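Local coordinates for TIGR00266 family protein (PDB 1YOX), which is of unknown function but belongs to the AIM24 family, named for mitochondrial biogenesis, and assembles from three copies of a mainly beta chain, at residues Q18-E23 against S118-A123; G110-Q115 against V157-G162. All blocks are in the same frame, centred on the assembly; numbering follows the deposited sequence.

Interaction 1: Q18-E23 against S118-A123; sequences QTVEIE and SFLCAA
Val20 reaches across to Leu120 and Cys121 in the hydrophobic layer between two stacked antiparallel sheets, a beta-sandwich arrangement in a protein whose family is placed in the cupin clan. One methyl does the work: Val20 CG1 lies 3.8 Å from Leu120 CD2 and equally 3.8 Å from Cys121 SG. It gets there because chi1 of 67° sets CG1 between the backbone N and the carbonyl carbon, while CG2 takes the place anti to N. Val20 and Leu120 run past each other in opposite directions, their methyls meeting alongside. The delta methyl of Ile22 comes to the same side of the sulfur, CD1 4.0 Å from Cys121 SG, and the thiol faces two aliphatic groups from one strand.

The strands 19-23 and 119-123 run nearly parallel, 17° apart, with axes 9.0 Å from each other, a spacing filled by side chains. That two consecutive residues, Leu120 and Cys121, both point toward Val20's sheet is the result of a classic beta bulge, in which the pair faces Phe158 of the neighbouring strand. Phe158 and Phe92 close around Cys121, and Tyr10 packs on Val20 and Ile22.

The other face of strand 19-23 is polar. Glu21 OE1 forms salt bridges with Arg11 and with Arg168 of the second subunit, and Thr19 OG1 is hydrogen-bonded to Phe92 O. Within the bulge, Cys121 N stands 4.0 Å above the plane of the Phe119 ring, displaced toward its rim.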
loop_
_atom_site.group_PDB
_atom_site.type_symbol
_atom_site.label_atom_id
_atom_site.label_comp_id
_atom_site.label_asym_id
_atom_site.label_seq_id
_atom_site.Cartn_x
_atom_site.Cartn_y
_atom_site.Cartn_z
ATOM N N GLN C 18 7.765 3.031 3.705
ATOM C CA GLN C 18 8.793 3.760 4.438
ATOM C C GLN C 18 8.389 5.140 4.951
ATOM O O GLN C 18 7.553 5.857 4.343
ATOM C CB GLN C 18 10.092 3.810 3.605
ATOM C CG GLN C 18 10.670 2.407 3.390
ATOM C CD GLN C 18 12.002 2.357 2.644
ATOM O OE1 GLN C 18 12.379 3.276 1.897
ATOM N NE2 GLN C 18 12.717 1.259 2.829
ATOM N N THR C 19 9.011 5.493 6.070
ATOM C CA THR C 19 8.931 6.817 6.646
ATOM C C THR C 19 10.332 7.365 7.048
ATOM O O THR C 19 11.229 6.616 7.390
ATOM C CB THR C 19 7.990 6.809 7.839
ATOM O OG1 THR C 19 8.121 8.029 8.574
ATOM C CG2 THR C 19 8.295 5.686 8.738
ATOM N N VAL C 20 10.501 8.674 6.992
ATOM C CA VAL C 20 11.764 9.293 7.286
ATOM C C VAL C 20 11.724 10.052 8.601
ATOM O O VAL C 20 10.972 11.001 8.777
ATOM C CB VAL C 20 12.301 10.176 6.104
ATOM C CG1 VAL C 20 11.427 11.394 5.889
ATOM C CG2 VAL C 20 13.747 10.590 6.386
ATOM N N GLU C 21 12.547 9.608 9.535
ATOM C CA GLU C 21 12.643 10.271 10.814
ATOM C C GLU C 21 13.881 11.147 10.755
ATOM O O GLU C 21 15.005 10.654 10.667
ATOM C CB GLU C 21 12.712 9.275 11.973
ATOM C CG GLU C 21 12.577 9.960 13.334
ATOM C CD GLU C 21 13.156 9.148 14.472
ATOM O OE1 GLU C 21 12.378 8.454 15.157
ATOM O OE2 GLU C 21 14.393 9.176 14.666
ATOM N N ILE C 22 13.640 12.448 10.772
ATOM C CA ILE C 22 14.658 13.475 10.694
ATOM C C ILE C 22 15.079 13.851 12.105
ATOM O O ILE C 22 14.245 14.161 12.953
ATOM C CB ILE C 22 14.114 14.749 10.009
ATOM C CG1 ILE C 22 13.485 14.429 8.621
ATOM C CG2 ILE C 22 15.214 15.855 9.959
ATOM C CD1 ILE C 22 14.477 14.019 7.525
ATOM N N GLU C 23 16.391 13.799 12.343
ATOM C CA GLU C 23 16.979 14.199 13.616
ATOM C C GLU C 23 17.452 15.651 13.512
ATOM O O GLU C 23 18.325 15.964 12.706
ATOM C CB GLU C 23 18.143 13.268 13.956
ATOM C CG GLU C 23 18.809 13.584 15.287
ATOM C CD GLU C 23 19.761 12.497 15.702
ATOM O OE1 GLU C 23 19.273 11.439 16.171
ATOM O OE2 GLU C 23 20.992 12.690 15.534
ATOM N N SER C 118 5.597 13.285 -5.170
ATOM C CA SER C 118 6.754 12.563 -4.740
ATOM C C SER C 118 7.645 13.311 -3.748
ATOM O O SER C 118 8.381 12.678 -3.006
ATOM C CB SER C 118 7.557 12.116 -5.946
ATOM O OG SER C 118 7.124 10.849 -6.392
ATOM N N PHE C 119 7.613 14.640 -3.741
ATOM C CA PHE C 119 8.346 15.382 -2.717
ATOM C C PHE C 119 7.904 14.990 -1.290
ATOM O O PHE C 119 6.720 15.029 -0.968
ATOM C CB PHE C 119 8.244 16.903 -2.930
ATOM C CG PHE C 119 8.917 17.700 -1.847
ATOM C CD1 PHE C 119 10.302 17.859 -1.841
ATOM C CD2 PHE C 119 8.179 18.239 -0.792
ATOM C CE1 PHE C 119 10.947 18.593 -0.813
ATOM C CE2 PHE C 119 8.824 18.968 0.244
ATOM C CZ PHE C 119 10.200 19.142 0.222
ATOM N N LEU C 120 8.849 14.597 -0.445
ATOM C CA LEU C 120 8.547 14.274 0.963
ATOM C C LEU C 120 9.036 15.346 1.957
ATOM O O LEU C 120 8.230 15.950 2.677
ATOM C CB LEU C 120 9.077 12.882 1.350
ATOM C CG LEU C 120 8.725 12.416 2.761
ATOM C CD1 LEU C 120 7.219 12.635 3.023
ATOM C CD2 LEU C 120 9.108 10.963 2.952
ATOM N N CYS C 121 10.346 15.561 2.028
ATOM C CA CYS C 121 10.877 16.699 2.797
ATOM C C CYS C 121 12.293 17.050 2.389
ATOM O O CYS C 121 12.949 16.305 1.639
ATOM C CB CYS C 121 10.829 16.442 4.313
ATOM S SG CYS C 121 11.699 14.983 4.744
ATOM N N ALA C 122 12.753 18.196 2.880
ATOM C CA ALA C 122 14.092 18.664 2.578
ATOM C C ALA C 122 14.659 19.515 3.710
ATOM O O ALA C 122 13.918 20.125 4.506
ATOM C CB ALA C 122 14.075 19.447 1.325
ATOM N N ALA C 123 15.990 19.556 3.747
ATOM C CA ALA C 123 16.748 20.416 4.637
ATOM C C ALA C 123 16.393 21.868 4.382
ATOM O O ALA C 123 16.228 22.284 3.222
ATOM C CB ALA C 123 18.229 20.183 4.419
#

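Interaction 2: G110-Q115 against V157-G162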
loop_
_atom_site.group_PDB
_atom_site.type_symbol
_atom_site.label_atom_id
_atom_site.label_comp_id
_atom_site.label_asym_id
_atom_site.label_seq_id
_atom_site.Cartn_x
_atom_site.Cartn_y
_atom_site.Cartn_z
ATOM N N GLY C 110 23.409 19.769 -7.489
ATOM C CA GLY C 110 22.684 20.795 -6.741
ATOM C C GLY C 110 21.341 21.141 -7.336
ATOM O O GLY C 110 20.847 22.253 -7.144
ATOM N N ARG C 111 20.748 20.190 -8.065
ATOM C CA ARG C 111 19.393 20.363 -8.605
ATOM C C ARG C 111 18.673 19.035 -8.866
ATOM O O ARG C 111 19.206 18.134 -9.522
ATOM C CB ARG C 111 19.407 21.196 -9.879
ATOM C CG ARG C 111 18.008 21.647 -10.339
ATOM C CD ARG C 111 18.090 22.930 -11.148
ATOM N NE ARG C 111 18.970 22.765 -12.305
ATOM C CZ ARG C 111 19.837 23.681 -12.733
ATOM N NH1 ARG C 111 19.961 24.844 -12.092
ATOM N NH2 ARG C 111 20.578 23.423 -13.801
ATOM N N LEU C 112 17.453 18.907 -8.360
ATOM C CA LEU C 112 16.673 17.736 -8.726
ATOM C C LEU C 112 15.292 18.163 -9.153
ATOM O O LEU C 112 14.755 19.138 -8.647
ATOM C CB LEU C 112 16.658 16.678 -7.606
ATOM C CG LEU C 112 15.990 15.308 -7.837
ATOM C CD1 LEU C 112 16.737 14.406 -8.802
ATOM C CD2 LEU C 112 15.756 14.587 -6.492
ATOM N N PHE C 113 14.764 17.449 -10.141
ATOM C CA PHE C 113 13.398 17.603 -10.591
ATOM C C PHE C 113 12.530 16.511 -9.993
ATOM O O PHE C 113 12.905 15.325 -9.966
ATOM C CB PHE C 113 13.342 17.570 -12.113
ATOM C CG PHE C 113 14.056 18.728 -12.752
ATOM C CD1 PHE C 113 15.406 18.627 -13.097
ATOM C CD2 PHE C 113 13.398 19.943 -12.955
ATOM C CE1 PHE C 113 16.090 19.733 -13.670
ATOM C CE2 PHE C 113 14.069 21.042 -13.535
ATOM C CZ PHE C 113 15.409 20.929 -13.894
ATOM N N CYS C 114 11.354 16.908 -9.530
ATOM C CA CYS C 114 10.582 16.031 -8.687
ATOM C C CYS C 114 9.112 16.179 -8.951
ATOM O O CYS C 114 8.616 17.286 -8.894
ATOM C CB CYS C 114 10.849 16.422 -7.232
ATOM S SG CYS C 114 10.384 15.159 -6.157
ATOM N N GLN C 115 8.404 15.078 -9.217
ATOM C CA GLN C 115 6.935 15.140 -9.245
ATOM C C GLN C 115 6.432 15.603 -7.880
ATOM O O GLN C 115 6.906 15.150 -6.858
ATOM C CB GLN C 115 6.287 13.812 -9.651
ATOM C CG GLN C 115 4.807 14.023 -10.069
ATOM C CD GLN C 115 3.983 12.760 -10.196
ATOM O OE1 GLN C 115 4.516 11.678 -10.507
ATOM N NE2 GLN C 115 2.649 12.894 -10.005
ATOM N N VAL C 157 17.515 16.007 0.480
ATOM C CA VAL C 157 16.177 16.022 -0.083
ATOM C C VAL C 157 15.696 14.575 0.087
ATOM O O VAL C 157 16.504 13.656 0.040
ATOM C CB VAL C 157 16.292 16.502 -1.557
ATOM C CG1 VAL C 157 15.691 15.558 -2.538
ATOM C CG2 VAL C 157 15.859 17.979 -1.704
ATOM N N PHE C 158 14.413 14.376 0.344
ATOM C CA PHE C 158 13.851 13.037 0.467
ATOM C C PHE C 158 12.629 12.997 -0.442
ATOM O O PHE C 158 11.753 13.883 -0.390
ATOM C CB PHE C 158 13.464 12.722 1.915
ATOM C CG PHE C 158 14.595 12.890 2.889
ATOM C CD1 PHE C 158 14.942 14.162 3.361
ATOM C CD2 PHE C 158 15.352 11.783 3.299
ATOM C CE1 PHE C 158 16.016 14.334 4.237
ATOM C CE2 PHE C 158 16.431 11.942 4.202
ATOM C CZ PHE C 158 16.753 13.219 4.670
ATOM N N VAL C 159 12.603 11.989 -1.304
ATOM C CA VAL C 159 11.540 11.862 -2.261
ATOM C C VAL C 159 10.929 10.481 -2.048
ATOM O O VAL C 159 11.596 9.585 -1.543
ATOM C CB VAL C 159 12.013 12.110 -3.771
ATOM C CG1 VAL C 159 12.530 13.552 -3.983
ATOM C CG2 VAL C 159 13.044 11.115 -4.210
ATOM N N HIS C 160 9.667 10.312 -2.447
ATOM C CA HIS C 160 8.977 9.058 -2.226
ATOM C C HIS C 160 8.548 8.395 -3.554
ATOM O O HIS C 160 8.010 9.069 -4.427
ATOM C CB HIS C 160 7.768 9.351 -1.327
ATOM C CG HIS C 160 6.804 8.214 -1.206
ATOM N ND1 HIS C 160 6.813 7.347 -0.134
ATOM C CD2 HIS C 160 5.781 7.818 -2.002
ATOM C CE1 HIS C 160 5.834 6.469 -0.270
ATOM N NE2 HIS C 160 5.195 6.730 -1.396
ATOM N N ALA C 161 8.764 7.088 -3.680
ATOM C CA ALA C 161 8.303 6.306 -4.842
ATOM C C ALA C 161 7.197 5.318 -4.487
ATOM O O ALA C 161 7.411 4.420 -3.679
ATOM C CB ALA C 161 9.480 5.569 -5.506
ATOM N N GLY C 162 6.012 5.491 -5.088
ATOM C CA GLY C 162 4.877 4.565 -4.863
ATOM C C GLY C 162 5.169 3.173 -5.408
ATOM O O GLY C 162 5.658 3.024 -6.548
#
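Leu112 and Cys114 point from strand 111-115 at Val157 and Val159, all four side chains buried in the interior between two antiparallel six-stranded sheets. The contact is sheet-on-sheet packing of a beta sandwich: strand 111-115 belongs to one sheet, strand 157-162 to the other, and the two axes come within 8.6 Å at an angle of 41°. Leu112 stands opposite Val157, and Cys114 opposite Val159, the CA atoms of Cys114 and Val159 being 7.7 Å apart.

Leu112 lies slantwise over Val157, with its CD2 methyl leading. That methyl is 4.1 Å from Val157 CG1 and 4.2 Å from Val159 CG1, so it rests between two valines on the same side of the opposing strand. CG extends anti to the backbone N, with chi1 at -175°, which carries the branched end out from its own strand. Val157 presents a single gamma methyl to it.

Further along, the thiol of Cys114 meets the CG1 methyl of Val159 at an angle: SG and CG1 are 3.5 Å apart, the shortest approach in this contact. Val159 offers CG1 because chi1 of -63° turns that methyl anti to the carbonyl carbon. CG1 thus touches both Leu112 and Cys114 and links the two halves of the contact.

Strand 98-104 lines one flank, with Val103 against Leu112 and Val157 and Val101 against Val159. Leu151 packs on Cys114 and Val157, and Trp221 on Leu112. Arg111, the neighbour of Leu112, forms a salt bridge with Asp187.

The groups that meet here are methyls and one thiol, so the two sheets are held by shape and the exclusion of water, and none of the four side chains brings a formal charge into this part of the core.

Overall arrangement
Interactions 1 and 2 lie on the two faces of one sheet, their centres 10 Å apart; strands 119-123 and 156-162 are antiparallel neighbours in it. One face of that sheet receives residues 18-23, the other residues 110-115. The join is made of backbone and ring: Cys121 O to Phe158 N and Ser118 O to His160 N, both 2.7 Å, are probable hydrogen bonds, and the Phe158 ring packs against interaction 1, with CE1 3.6 Å from Ile22 CD1. Strand 111-115 leads directly into 119-123, so the chain crosses from one sheet to the next between the contacts.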